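Local coordinates for penicillin binding protein 2X (Streptococcus thermophilus, PDB 5U47) that probably cross-links the peptides of adjacent glycan strands in septal peptidoglycan as a transpeptidase, and binds penicillin, at residues I382-G387 with M432-F437; T451-V456 with K637-I642; I457-S462 with D654-T659; S591-D596 with D631-I636. The protein carries 1 engineered substitution. All blocks are in the same frame, centred on the assembly; numbering follows the deposited sequence.

Contact 1: residues I382-G387 with M432-F437; sequences IPTRFG and MLEPQF
Phe386 and Phe437 form the aromatic core of this buried contact within the transpeptidase domain. They make a T-shaped pair, ring centroids 5.0 Å apart and planes at 81°: Phe437 turns its CD2-CE2 edge to one face of Phe386, with CE2 over the centre of that ring. Each ring sits between its own backbone N and carbonyl carbon, which brings the two together between the loops. Pro435 CB adds an apolar contact to Phe386 CD2 (4.2 Å); the edge of Phe437 also meets the backbone of Gly387, CZ 3.7 Å from C.

The polar part centres on Glu434. Its side chain, bent at chi2 (75°), carries OE2 to 2.6 Å from Thr384 O and alongside CA and CB of Phe386. Arg610, on helix 602-611 of the first PASTA domain, forms a long, weak ion pair with this same OE2 and donates to Arg385 O.

Two waters complete the seam. One donates to both Phe386 O and Pro435 O; the other accepts from Phe437 N at 2.8 Å and makes a weak bond to Phe386 O.

Two oxygens as close as Glu434 OE2 and Thr384 O suggest that the buried acid is at least partly protonated, despite the arginine nearby, which would ease the meeting of two oxygens away from solvent.

Contact 2: residues T451-V456 with K637-I642; sequences TAKKEV and KANEQI
Asn639 OD1 takes the backbone N-H of Lys453 at 2.9 Å, while ND2 of the same amide donates to Thr451 O, also at 2.9 Å. One side chain thus spans Ala452 and grips the main chain on both sides of it, joining the transpeptidase domain to a type II beta turn, Lys637 to Glu640, of the first PASTA domain. The two bonds differ in quality. Thr451 O receives ND2 in its carbonyl plane, whereas Lys453 N approaches OD1 from above the amide carbonyl plane, 46° out of it.

Asn639 occupies the third position of the turn with a positive phi (71°), and its CG lies anti to its own carbonyl carbon, which directs the amide outward to the facing loop. The turn is closed by Glu640 N to Lys637 O, and Glu640 OE1 braces it further by accepting from Lys637 N. Beside the amide, Ala638 CB rests 3.8 Å from Thr451 O. Farther along, a water bridges Val456 O and Gln641 NE2, whose amide also bonds Gly657 and Thr659 of the second PASTA domain. The aliphatic stem of Lys453 crosses Asn639 at about a right angle, its CG 3.6 Å from ND2.

Contact 3: residues I457-S462 with D654-T659; sequences IGKPVS and DMYGWT
Gly458 and Tyr656 mark the closest approach of the two backbones, with their CA atoms 5.3 Å apart. Segment 457-462 leaves the short strand 456-458 in an extended course at Gly458 and Lys459, then bends at Pro460 toward the helix that Ser462 caps. Segment 654-659 is folded on itself: Met655 to Trp658 form a type II beta turn, closed by Trp658 N to Met655 O, with Gly657 at its positive-phi corner.

Asp654 uses its two carboxylate oxygens differently: OD2 crosses to the other segment, OD1 stays within its own. OD2 accepts the backbone N-H of Lys459 on its syn lone pair at 2.8 Å, in a nearly straight bond (170°), and also lies 3.3 Å from Gly458 CA. OD1 accepts from Tyr656 N at 3.1 Å, making an Asx turn that fixes the carboxylate against the beta turn.

In this way the start of the second PASTA domain is docked on the transpeptidase domain, and Tyr656 additionally touches Ile431 there. Thr659 caps the helix 660-670 that follows.

The Tyr656 ring is overlaid on one face by the Lys459 side chain. With CG trans to the backbone N (chi1 -174°) and the chain extended beyond it, the lysine runs obliquely along the ring, CB near Tyr656 CG and CD above the CD2-CE2 side. CD makes a CH-pi contact, 3.7 Å from the ring centroid. At the far end a water accepts from Lys459 NZ at 2.6 Å and is also hydrogen-bonded to Tyr656 OH.

Contact 4: residues S591-D596 with D631-I636; sequences SYQTGD and DAKENI
Ser591 brings its CB to 3.2 Å from Asn635 OD1, the oxygen that also accepts the backbone N-H of Tyr592 at 2.9 Å. Tyr592 O in turn receives Ile636 N at 2.8 Å, almost head-on to the carbonyl, and a CA-H...O contact from Asn635. Its ring turns an edge to Ile636 CB, while Leu609 of helix 602-611 packs against the tyrosine in the same PASTA domain.

Gln593 lays its extended chain beside Lys633, the two pointing the same way, with NE2 3.7 Å from Lys633 CG; a water links Gln593 OE1 to Asn635 OD1. Thr594 sends CG2 across Ile636, tight against CD1 at 3.4 Å, while its OG1 donates to the carbonyl O of the next residue, Gly595. A second water accepts from Thr594 N and donates to Asp631 O and Glu634 O, the carbonyls of the first and last residues of a type I turn. Gly595 N bonds Ala632 O at 2.9 Å, and Asp596 OD1 meets Ala632 CB.

The pairing is thus mainly a matter of main-chain groups, with Asn635 and the waters bridging between them, so the turn is held to the extended loop that leads to helix 602-611 at several separate points at the surface of the domain.

Overall arrangement
Contacts 1, 2 and 3 form a chain of neighbours, with centres 12 to 15 Å apart. Contacts 1 and 3 share the two-stranded sheet of 432-433 and 456-458, and Gln436 and Glu434 of contact 1 bond to the backbone of 451-456 in contact 2. Gln641 carries the connection on to 654-659. Contact 1 lies within the transpeptidase domain and closes first along the chain; contacts 2 and 3, whose segments alternate, dock the first and second PASTA domains on it. Contact 4, nested inside both their loops, is internal to the first PASTA domain, about 26 Å from contact 3 between centres. The C-terminal domains are thereby packed against the transpeptidase domain.

Contact 1: residues I382-G387 with M432-F437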
loop_
_atom_site.group_PDB
_atom_site.type_symbol
_atom_site.label_atom_id
_atom_site.label_comp_id
_atom_site.label_asym_id
_atom_site.label_seq_id
_atom_site.Cartn_x
_atom_site.Cartn_y
_atom_site.Cartn_z
ATOM N N ILE A 382 -16.526 0.851 -1.241
ATOM C CA ILE A 382 -16.095 0.896 0.149
ATOM C C ILE A 382 -14.572 0.819 0.178
ATOM O O ILE A 382 -13.995 -0.116 -0.380
ATOM C CB ILE A 382 -16.680 -0.268 0.975
ATOM C CG1 ILE A 382 -18.217 -0.294 0.847
ATOM C CG2 ILE A 382 -16.297 -0.131 2.443
ATOM C CD1 ILE A 382 -18.892 -1.421 1.609
ATOM N N PRO A 383 -13.915 1.788 0.842
ATOM C CA PRO A 383 -12.448 1.714 0.887
ATOM C C PRO A 383 -11.996 0.470 1.640
ATOM O O PRO A 383 -12.751 -0.054 2.482
ATOM C CB PRO A 383 -12.050 2.990 1.643
ATOM C CG PRO A 383 -13.248 3.368 2.426
ATOM C CD PRO A 383 -14.433 2.930 1.617
ATOM N N THR A 384 -10.801 -0.012 1.326
ATOM C CA THR A 384 -10.255 -1.187 2.006
ATOM C C THR A 384 -9.850 -0.865 3.460
ATOM O O THR A 384 -9.928 -1.726 4.340
ATOM C CB THR A 384 -9.040 -1.773 1.254
ATOM O OG1 THR A 384 -7.899 -0.894 1.348
ATOM C CG2 THR A 384 -9.382 -2.031 -0.220
ATOM N N ARG A 385 -9.444 0.378 3.700
ATOM C CA ARG A 385 -8.931 0.813 5.008
ATOM C C ARG A 385 -7.768 -0.104 5.403
ATOM O O ARG A 385 -7.619 -0.469 6.560
ATOM C CB ARG A 385 -10.026 0.801 6.063
ATOM C CG ARG A 385 -11.293 1.473 5.586
ATOM C CD ARG A 385 -12.240 1.709 6.725
ATOM N NE ARG A 385 -13.490 2.312 6.264
ATOM C CZ ARG A 385 -14.659 1.690 6.109
ATOM N NH1 ARG A 385 -14.817 0.401 6.409
ATOM N NH2 ARG A 385 -15.702 2.389 5.684
ATOM N N PHE A 386 -6.917 -0.416 4.419
ATOM C CA PHE A 386 -5.839 -1.359 4.621
ATOM C C PHE A 386 -4.617 -0.827 5.368
ATOM O O PHE A 386 -3.730 -1.613 5.688
ATOM C CB PHE A 386 -5.463 -2.111 3.323
ATOM C CG PHE A 386 -4.608 -1.361 2.349
ATOM C CD1 PHE A 386 -4.808 -0.022 2.058
ATOM C CD2 PHE A 386 -3.656 -2.071 1.587
ATOM C CE1 PHE A 386 -4.049 0.606 1.099
ATOM C CE2 PHE A 386 -2.884 -1.437 0.640
ATOM C CZ PHE A 386 -3.081 -0.088 0.404
ATOM N N GLY A 387 -4.587 0.471 5.649
ATOM C CA GLY A 387 -3.537 1.057 6.447
ATOM C C GLY A 387 -2.974 2.359 5.947
ATOM O O GLY A 387 -2.310 3.052 6.695
ATOM N N MET A 432 -12.717 -13.800 0.396
ATOM C CA MET A 432 -12.054 -12.536 0.170
ATOM C C MET A 432 -11.144 -12.195 1.345
ATOM O O MET A 432 -11.512 -12.404 2.525
ATOM C CB MET A 432 -13.100 -11.444 -0.053
ATOM C CG MET A 432 -12.558 -10.211 -0.731
ATOM S SD MET A 432 -13.886 -9.184 -1.438
ATOM C CE MET A 432 -14.491 -8.556 0.099
ATOM N N LEU A 433 -9.969 -11.662 1.005
ATOM C CA LEU A 433 -8.938 -11.284 1.954
ATOM C C LEU A 433 -8.638 -9.807 1.862
ATOM O O LEU A 433 -8.783 -9.188 0.797
ATOM C CB LEU A 433 -7.636 -12.043 1.645
ATOM C CG LEU A 433 -7.693 -13.571 1.595
ATOM C CD1 LEU A 433 -6.347 -14.180 1.217
ATOM C CD2 LEU A 433 -8.150 -14.129 2.923
ATOM N N GLU A 434 -8.228 -9.239 2.992
ATOM C CA GLU A 434 -7.810 -7.839 3.039
ATOM C C GLU A 434 -6.365 -7.764 2.510
ATOM O O GLU A 434 -5.490 -8.482 3.006
ATOM C CB GLU A 434 -7.858 -7.346 4.479
ATOM C CG GLU A 434 -7.445 -5.899 4.700
ATOM C CD GLU A 434 -8.482 -4.869 4.268
ATOM O OE1 GLU A 434 -9.441 -5.175 3.516
ATOM O OE2 GLU A 434 -8.311 -3.717 4.694
ATOM N N PRO A 435 -6.100 -6.909 1.506
ATOM C CA PRO A 435 -4.728 -6.747 1.072
ATOM C C PRO A 435 -3.900 -6.191 2.239
ATOM O O PRO A 435 -4.419 -5.369 3.000
ATOM C CB PRO A 435 -4.835 -5.734 -0.078
ATOM C CG PRO A 435 -6.225 -5.900 -0.576
ATOM C CD PRO A 435 -7.020 -6.114 0.671
ATOM N N GLN A 436 -2.663 -6.671 2.374
ATOM C CA GLN A 436 -1.755 -6.282 3.461
ATOM C C GLN A 436 -0.401 -5.903 2.921
ATOM O O GLN A 436 0.109 -6.536 1.970
ATOM C CB GLN A 436 -1.543 -7.445 4.434
ATOM C CG GLN A 436 -2.760 -7.812 5.260
ATOM C CD GLN A 436 -2.535 -9.007 6.171
ATOM O OE1 GLN A 436 -1.610 -9.817 5.964
ATOM N NE2 GLN A 436 -3.383 -9.135 7.179
ATOM N N PHE A 437 0.196 -4.898 3.565
ATOM C CA PHE A 437 1.529 -4.422 3.239
ATOM C C PHE A 437 2.452 -4.402 4.468
ATOM O O PHE A 437 3.649 -4.110 4.322
ATOM C CB PHE A 437 1.505 -3.044 2.522
ATOM C CG PHE A 437 0.907 -1.929 3.345
ATOM C CD1 PHE A 437 1.673 -1.238 4.267
ATOM C CD2 PHE A 437 -0.431 -1.578 3.194
ATOM C CE1 PHE A 437 1.113 -0.222 5.029
ATOM C CE2 PHE A 437 -0.996 -0.563 3.953
ATOM C CZ PHE A 437 -0.216 0.118 4.874
HETATM O O HOH W 1 -4.387 -4.620 5.795
HETATM O O HOH W 2 -1.181 -3.990 5.831
#

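Contact 2: residues T451-V456 with K637-I642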
loop_
_atom_site.group_PDB
_atom_site.type_symbol
_atom_site.label_atom_id
_atom_site.label_comp_id
_atom_site.label_asym_id
_atom_site.label_seq_id
_atom_site.Cartn_x
_atom_site.Cartn_y
_atom_site.Cartn_z
ATOM N N THR A 451 3.185 -9.646 14.700
ATOM C CA THR A 451 3.341 -10.237 13.373
ATOM C C THR A 451 1.989 -10.557 12.723
ATOM O O THR A 451 1.098 -11.126 13.365
ATOM C CB THR A 451 4.237 -11.483 13.493
ATOM O OG1 THR A 451 5.452 -11.112 14.163
ATOM C CG2 THR A 451 4.583 -12.055 12.104
ATOM N N ALA A 452 1.852 -10.190 11.450
ATOM C CA ALA A 452 0.591 -10.332 10.711
ATOM C C ALA A 452 0.278 -11.727 10.220
ATOM O O ALA A 452 1.164 -12.540 9.999
ATOM C CB ALA A 452 0.564 -9.366 9.525
ATOM N N LYS A 453 -1.025 -11.992 10.106
ATOM C CA LYS A 453 -1.575 -13.196 9.505
ATOM C C LYS A 453 -2.729 -12.704 8.621
ATOM O O LYS A 453 -3.223 -11.569 8.793
ATOM C CB LYS A 453 -2.092 -14.205 10.544
ATOM C CG LYS A 453 -1.009 -14.856 11.411
ATOM C CD LYS A 453 -1.657 -15.746 12.466
ATOM C CE LYS A 453 -0.647 -16.356 13.431
ATOM N NZ LYS A 453 0.203 -17.399 12.783
ATOM N N LYS A 454 -3.179 -13.554 7.703
ATOM C CA LYS A 454 -4.233 -13.162 6.767
ATOM C C LYS A 454 -5.537 -12.748 7.458
ATOM O O LYS A 454 -5.874 -13.257 8.531
ATOM C CB LYS A 454 -4.519 -14.286 5.769
ATOM C CG LYS A 454 -5.317 -15.442 6.325
ATOM C CD LYS A 454 -5.458 -16.535 5.289
ATOM C CE LYS A 454 -6.323 -17.660 5.840
ATOM N NZ LYS A 454 -6.342 -18.768 4.850
ATOM N N GLU A 455 -6.248 -11.831 6.823
ATOM C CA GLU A 455 -7.514 -11.307 7.321
ATOM C C GLU A 455 -8.653 -11.638 6.351
ATOM O O GLU A 455 -8.740 -11.065 5.260
ATOM C CB GLU A 455 -7.401 -9.793 7.526
ATOM C CG GLU A 455 -8.647 -9.165 8.148
ATOM C CD GLU A 455 -8.602 -7.641 8.285
ATOM O OE1 GLU A 455 -7.592 -6.991 7.915
ATOM O OE2 GLU A 455 -9.611 -7.076 8.788
ATOM N N VAL A 456 -9.541 -12.546 6.762
ATOM C CA VAL A 456 -10.705 -12.937 5.963
ATOM C C VAL A 456 -11.776 -11.880 6.182
ATOM O O VAL A 456 -12.099 -11.561 7.319
ATOM C CB VAL A 456 -11.207 -14.329 6.375
ATOM C CG1 VAL A 456 -12.524 -14.670 5.711
ATOM C CG2 VAL A 456 -10.131 -15.393 6.100
ATOM N N LYS A 637 -4.583 -8.636 20.796
ATOM C CA LYS A 637 -3.467 -9.386 20.238
ATOM C C LYS A 637 -3.336 -9.100 18.756
ATOM O O LYS A 637 -4.276 -8.635 18.120
ATOM C CB LYS A 637 -3.672 -10.888 20.453
ATOM C CG LYS A 637 -3.691 -11.281 21.931
ATOM C CD LYS A 637 -3.922 -12.760 22.154
ATOM C CE LYS A 637 -3.850 -13.051 23.646
ATOM N NZ LYS A 637 -4.060 -14.492 23.976
ATOM N N ALA A 638 -2.161 -9.380 18.214
ATOM C CA ALA A 638 -1.972 -9.254 16.784
ATOM C C ALA A 638 -2.990 -10.178 16.095
ATOM O O ALA A 638 -3.203 -11.319 16.518
ATOM C CB ALA A 638 -0.555 -9.634 16.388
ATOM N N ASN A 639 -3.618 -9.656 15.056
ATOM C CA ASN A 639 -4.596 -10.375 14.234
ATOM C C ASN A 639 -5.928 -10.642 14.908
ATOM O O ASN A 639 -6.755 -11.334 14.341
ATOM C CB ASN A 639 -3.980 -11.675 13.706
ATOM C CG ASN A 639 -2.639 -11.419 13.069
ATOM O OD1 ASN A 639 -2.541 -10.577 12.174
ATOM N ND2 ASN A 639 -1.583 -12.088 13.562
ATOM N N GLU A 640 -6.146 -10.089 16.099
ATOM C CA GLU A 640 -7.404 -10.291 16.760
ATOM C C GLU A 640 -8.519 -9.539 15.986
ATOM O O GLU A 640 -8.344 -8.418 15.548
ATOM C CB GLU A 640 -7.322 -9.841 18.217
ATOM C CG GLU A 640 -8.624 -9.984 18.983
ATOM C CD GLU A 640 -8.461 -9.749 20.475
ATOM O OE1 GLU A 640 -7.312 -9.786 20.974
ATOM O OE2 GLU A 640 -9.487 -9.542 21.140
ATOM N N GLN A 641 -9.647 -10.215 15.819
ATOM C CA GLN A 641 -10.783 -9.678 15.106
ATOM C C GLN A 641 -11.712 -8.991 16.095
ATOM O O GLN A 641 -12.121 -9.595 17.078
ATOM C CB GLN A 641 -11.516 -10.819 14.427
ATOM C CG GLN A 641 -12.655 -10.419 13.504
ATOM C CD GLN A 641 -13.426 -11.650 13.067
ATOM O OE1 GLN A 641 -14.257 -12.166 13.818
ATOM N NE2 GLN A 641 -13.121 -12.152 11.866
ATOM N N ILE A 642 -12.062 -7.741 15.823
ATOM C CA ILE A 642 -12.956 -6.997 16.697
ATOM C C ILE A 642 -14.069 -6.354 15.882
ATOM O O ILE A 642 -13.926 -6.160 14.665
ATOM C CB ILE A 642 -12.204 -5.917 17.516
ATOM C CG1 ILE A 642 -11.712 -4.775 16.621
ATOM C CG2 ILE A 642 -11.068 -6.557 18.322
ATOM C CD1 ILE A 642 -11.298 -3.546 17.395
HETATM O O HOH W 3 -11.330 -10.863 9.969
#

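Contact 3: residues I457-S462 with D654-T659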
loop_
_atom_site.group_PDB
_atom_site.type_symbol
_atom_site.label_atom_id
_atom_site.label_comp_id
_atom_site.label_asym_id
_atom_site.label_seq_id
_atom_site.Cartn_x
_atom_site.Cartn_y
_atom_site.Cartn_z
ATOM N N ILE A 457 -12.324 -11.340 5.104
ATOM C CA ILE A 457 -13.285 -10.234 5.221
ATOM C C ILE A 457 -14.623 -10.444 4.533
ATOM O O ILE A 457 -15.452 -9.532 4.553
ATOM C CB ILE A 457 -12.665 -8.911 4.724
ATOM C CG1 ILE A 457 -12.210 -9.051 3.282
ATOM C CG2 ILE A 457 -11.492 -8.526 5.610
ATOM C CD1 ILE A 457 -11.801 -7.743 2.658
ATOM N N GLY A 458 -14.817 -11.620 3.921
ATOM C CA GLY A 458 -16.071 -11.940 3.266
ATOM C C GLY A 458 -15.991 -13.143 2.356
ATOM O O GLY A 458 -14.935 -13.782 2.206
ATOM N N LYS A 459 -17.127 -13.465 1.755
ATOM C CA LYS A 459 -17.217 -14.590 0.842
ATOM C C LYS A 459 -18.271 -14.274 -0.219
ATOM O O LYS A 459 -19.442 -14.645 -0.079
ATOM C CB LYS A 459 -17.532 -15.884 1.598
ATOM C CG LYS A 459 -17.489 -17.070 0.654
ATOM C CD LYS A 459 -17.410 -18.405 1.339
ATOM C CE LYS A 459 -17.261 -19.495 0.290
ATOM N NZ LYS A 459 -17.557 -20.817 0.890
ATOM N N PRO A 460 -17.863 -13.561 -1.273
ATOM C CA PRO A 460 -18.820 -13.170 -2.297
ATOM C C PRO A 460 -19.385 -14.321 -3.142
ATOM O O PRO A 460 -20.537 -14.243 -3.546
ATOM C CB PRO A 460 -18.042 -12.187 -3.180
ATOM C CG PRO A 460 -16.677 -12.106 -2.662
ATOM C CD PRO A 460 -16.554 -12.895 -1.414
ATOM N N VAL A 461 -18.590 -15.369 -3.387
ATOM C CA VAL A 461 -19.027 -16.509 -4.210
ATOM C C VAL A 461 -18.535 -17.820 -3.616
ATOM O O VAL A 461 -17.683 -17.836 -2.734
ATOM C CB VAL A 461 -18.531 -16.381 -5.680
ATOM C CG1 VAL A 461 -19.080 -15.115 -6.327
ATOM C CG2 VAL A 461 -17.014 -16.391 -5.755
ATOM N N SER A 462 -19.103 -18.921 -4.086
ATOM C CA SER A 462 -18.724 -20.237 -3.610
ATOM C C SER A 462 -17.348 -20.650 -4.141
ATOM O O SER A 462 -16.807 -20.057 -5.083
ATOM C CB SER A 462 -19.747 -21.270 -4.066
ATOM O OG SER A 462 -19.666 -21.478 -5.475
ATOM N N ASP A 654 -22.179 -9.808 5.860
ATOM C CA ASP A 654 -21.631 -11.073 5.353
ATOM C C ASP A 654 -20.747 -11.417 6.555
ATOM O O ASP A 654 -19.806 -10.695 6.869
ATOM C CB ASP A 654 -20.835 -10.842 4.065
ATOM C CG ASP A 654 -19.977 -12.032 3.644
ATOM O OD1 ASP A 654 -19.906 -13.051 4.366
ATOM O OD2 ASP A 654 -19.333 -11.915 2.562
ATOM N N MET A 655 -21.101 -12.491 7.257
ATOM C CA MET A 655 -20.433 -12.844 8.490
ATOM C C MET A 655 -19.386 -13.937 8.299
ATOM O O MET A 655 -18.850 -14.464 9.287
ATOM C CB MET A 655 -21.494 -13.267 9.528
ATOM C CG MET A 655 -22.502 -12.170 9.867
ATOM S SD MET A 655 -23.931 -12.772 10.800
ATOM C CE MET A 655 -23.146 -13.268 12.312
ATOM N N TYR A 656 -19.062 -14.259 7.045
ATOM C CA TYR A 656 -18.088 -15.306 6.789
ATOM C C TYR A 656 -16.756 -14.969 7.471
ATOM O O TYR A 656 -16.249 -13.842 7.374
ATOM C CB TYR A 656 -17.870 -15.547 5.298
ATOM C CG TYR A 656 -17.071 -16.810 5.058
ATOM C CD1 TYR A 656 -15.678 -16.823 5.167
ATOM C CD2 TYR A 656 -17.706 -17.997 4.777
ATOM C CE1 TYR A 656 -14.951 -17.989 4.978
ATOM C CE2 TYR A 656 -16.991 -19.162 4.579
ATOM C CZ TYR A 656 -15.618 -19.150 4.688
ATOM O OH TYR A 656 -14.931 -20.312 4.508
ATOM N N GLY A 657 -16.206 -15.943 8.177
ATOM C CA GLY A 657 -14.926 -15.751 8.868
ATOM C C GLY A 657 -14.986 -15.104 10.255
ATOM O O GLY A 657 -13.962 -14.990 10.919
ATOM N N TRP A 658 -16.162 -14.665 10.694
ATOM C CA TRP A 658 -16.302 -14.107 12.047
ATOM C C TRP A 658 -16.039 -15.151 13.130
ATOM O O TRP A 658 -16.452 -16.311 13.001
ATOM C CB TRP A 658 -17.718 -13.568 12.288
ATOM C CG TRP A 658 -18.043 -12.272 11.639
ATOM C CD1 TRP A 658 -17.484 -11.750 10.517
ATOM C CD2 TRP A 658 -19.097 -11.381 12.009
ATOM N NE1 TRP A 658 -18.088 -10.567 10.194
ATOM C CE2 TRP A 658 -19.079 -10.312 11.099
ATOM C CE3 TRP A 658 -20.027 -11.362 13.055
ATOM C CZ2 TRP A 658 -19.985 -9.240 11.175
ATOM C CZ3 TRP A 658 -20.930 -10.279 13.140
ATOM C CH2 TRP A 658 -20.897 -9.245 12.206
ATOM N N THR A 659 -15.393 -14.734 14.215
ATOM C CA THR A 659 -15.254 -15.627 15.358
ATOM C C THR A 659 -16.605 -15.764 16.059
ATOM O O THR A 659 -17.482 -14.901 15.925
ATOM C CB THR A 659 -14.232 -15.119 16.390
ATOM O OG1 THR A 659 -14.636 -13.825 16.883
ATOM C CG2 THR A 659 -12.834 -15.058 15.766
HETATM O O HOH W 4 -15.756 -21.760 2.456
#

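Contact 4: residues S591-D596 with D631-I636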
loop_
_atom_site.group_PDB
_atom_site.type_symbol
_atom_site.label_atom_id
_atom_site.label_comp_id
_atom_site.label_asym_id
_atom_site.label_seq_id
_atom_site.Cartn_x
_atom_site.Cartn_y
_atom_site.Cartn_z
ATOM N N SER A 591 2.163 -5.410 23.418
ATOM C CA SER A 591 0.783 -5.152 23.812
ATOM C C SER A 591 0.220 -3.958 23.021
ATOM O O SER A 591 0.978 -3.069 22.585
ATOM C CB SER A 591 0.696 -4.901 25.329
ATOM O OG SER A 591 1.341 -3.688 25.667
ATOM N N TYR A 592 -1.099 -3.957 22.812
ATOM C CA TYR A 592 -1.787 -2.850 22.124
ATOM C C TYR A 592 -3.212 -2.713 22.653
ATOM O O TYR A 592 -3.860 -3.714 22.938
ATOM C CB TYR A 592 -1.862 -3.069 20.592
ATOM C CG TYR A 592 -2.637 -1.976 19.873
ATOM C CD1 TYR A 592 -2.073 -0.705 19.671
ATOM C CD2 TYR A 592 -3.946 -2.188 19.436
ATOM C CE1 TYR A 592 -2.785 0.309 19.048
ATOM C CE2 TYR A 592 -4.667 -1.179 18.800
ATOM C CZ TYR A 592 -4.083 0.059 18.593
ATOM O OH TYR A 592 -4.805 1.060 17.961
ATOM N N GLN A 593 -3.672 -1.477 22.802
ATOM C CA GLN A 593 -5.052 -1.204 23.207
ATOM C C GLN A 593 -5.588 -0.024 22.381
ATOM O O GLN A 593 -4.827 0.839 21.942
ATOM C CB GLN A 593 -5.161 -1.009 24.731
ATOM C CG GLN A 593 -4.246 0.019 25.334
ATOM C CD GLN A 593 -4.282 0.003 26.865
ATOM O OE1 GLN A 593 -4.001 -1.014 27.510
ATOM N NE2 GLN A 593 -4.606 1.131 27.442
ATOM N N THR A 594 -6.883 -0.010 22.124
ATOM C CA THR A 594 -7.451 1.026 21.268
ATOM C C THR A 594 -7.445 2.399 21.867
ATOM O O THR A 594 -7.305 3.377 21.138
ATOM C CB THR A 594 -8.931 0.771 20.909
ATOM O OG1 THR A 594 -9.739 0.814 22.088
ATOM C CG2 THR A 594 -9.125 -0.566 20.231
ATOM N N GLY A 595 -7.583 2.472 23.192
ATOM C CA GLY A 595 -7.818 3.749 23.843
ATOM C C GLY A 595 -9.298 4.082 23.582
ATOM O O GLY A 595 -10.030 3.273 22.976
ATOM N N ASP A 596 -9.738 5.260 24.035
ATOM C CA ASP A 596 -11.137 5.711 23.858
ATOM C C ASP A 596 -11.444 6.035 22.416
ATOM O O ASP A 596 -10.958 7.034 21.901
ATOM C CB ASP A 596 -11.419 6.983 24.671
ATOM C CG ASP A 596 -11.388 6.751 26.150
ATOM O OD1 ASP A 596 -11.871 5.684 26.608
ATOM O OD2 ASP A 596 -10.916 7.674 26.869
ATOM N N ASP A 631 -12.901 -3.261 25.093
ATOM C CA ASP A 631 -12.837 -2.021 25.858
ATOM C C ASP A 631 -11.575 -1.198 25.551
ATOM O O ASP A 631 -10.603 -1.707 25.003
ATOM C CB ASP A 631 -12.907 -2.349 27.355
ATOM C CG ASP A 631 -14.202 -3.065 27.750
ATOM O OD1 ASP A 631 -15.247 -2.853 27.084
ATOM O OD2 ASP A 631 -14.172 -3.818 28.750
ATOM N N ALA A 632 -11.605 0.070 25.959
ATOM C CA ALA A 632 -10.527 1.019 25.698
ATOM C C ALA A 632 -9.153 0.574 26.190
ATOM O O ALA A 632 -8.159 0.880 25.547
ATOM C CB ALA A 632 -10.871 2.390 26.304
ATOM N N LYS A 633 -9.100 -0.141 27.314
ATOM C CA LYS A 633 -7.830 -0.574 27.898
ATOM C C LYS A 633 -7.645 -2.083 27.836
ATOM O O LYS A 633 -6.832 -2.649 28.563
ATOM C CB LYS A 633 -7.707 -0.091 29.352
ATOM C CG LYS A 633 -7.654 1.418 29.480
ATOM C CD LYS A 633 -7.451 1.842 30.927
ATOM C CE LYS A 633 -7.203 3.337 30.998
ATOM N NZ LYS A 633 -7.008 3.793 32.398
ATOM N N GLU A 634 -8.404 -2.722 26.962
ATOM C CA GLU A 634 -8.322 -4.138 26.781
ATOM C C GLU A 634 -7.197 -4.418 25.782
ATOM O O GLU A 634 -7.106 -3.766 24.743
ATOM C CB GLU A 634 -9.654 -4.645 26.240
ATOM C CG GLU A 634 -9.737 -6.149 26.136
ATOM C CD GLU A 634 -11.145 -6.647 25.852
ATOM O OE1 GLU A 634 -12.122 -5.891 26.073
ATOM O OE2 GLU A 634 -11.262 -7.811 25.406
ATOM N N ASN A 635 -6.327 -5.369 26.105
ATOM C CA ASN A 635 -5.233 -5.698 25.203
ATOM C C ASN A 635 -5.787 -6.431 24.005
ATOM O O ASN A 635 -6.631 -7.314 24.164
ATOM C CB ASN A 635 -4.174 -6.564 25.864
ATOM C CG ASN A 635 -2.989 -6.778 24.944
ATOM O OD1 ASN A 635 -2.255 -5.837 24.661
ATOM N ND2 ASN A 635 -2.816 -8.005 24.453
ATOM N N ILE A 636 -5.342 -6.032 22.809
ATOM C CA ILE A 636 -5.766 -6.647 21.567
ATOM C C ILE A 636 -4.529 -7.315 20.944
ATOM O O ILE A 636 -3.540 -6.641 20.628
ATOM C CB ILE A 636 -6.342 -5.618 20.588
ATOM C CG1 ILE A 636 -7.469 -4.832 21.230
ATOM C CG2 ILE A 636 -6.898 -6.302 19.347
ATOM C CD1 ILE A 636 -7.987 -3.744 20.319
HETATM O O HOH W 5 -2.522 -3.550 26.051
HETATM O O HOH W 6 -8.415 -1.989 23.266
#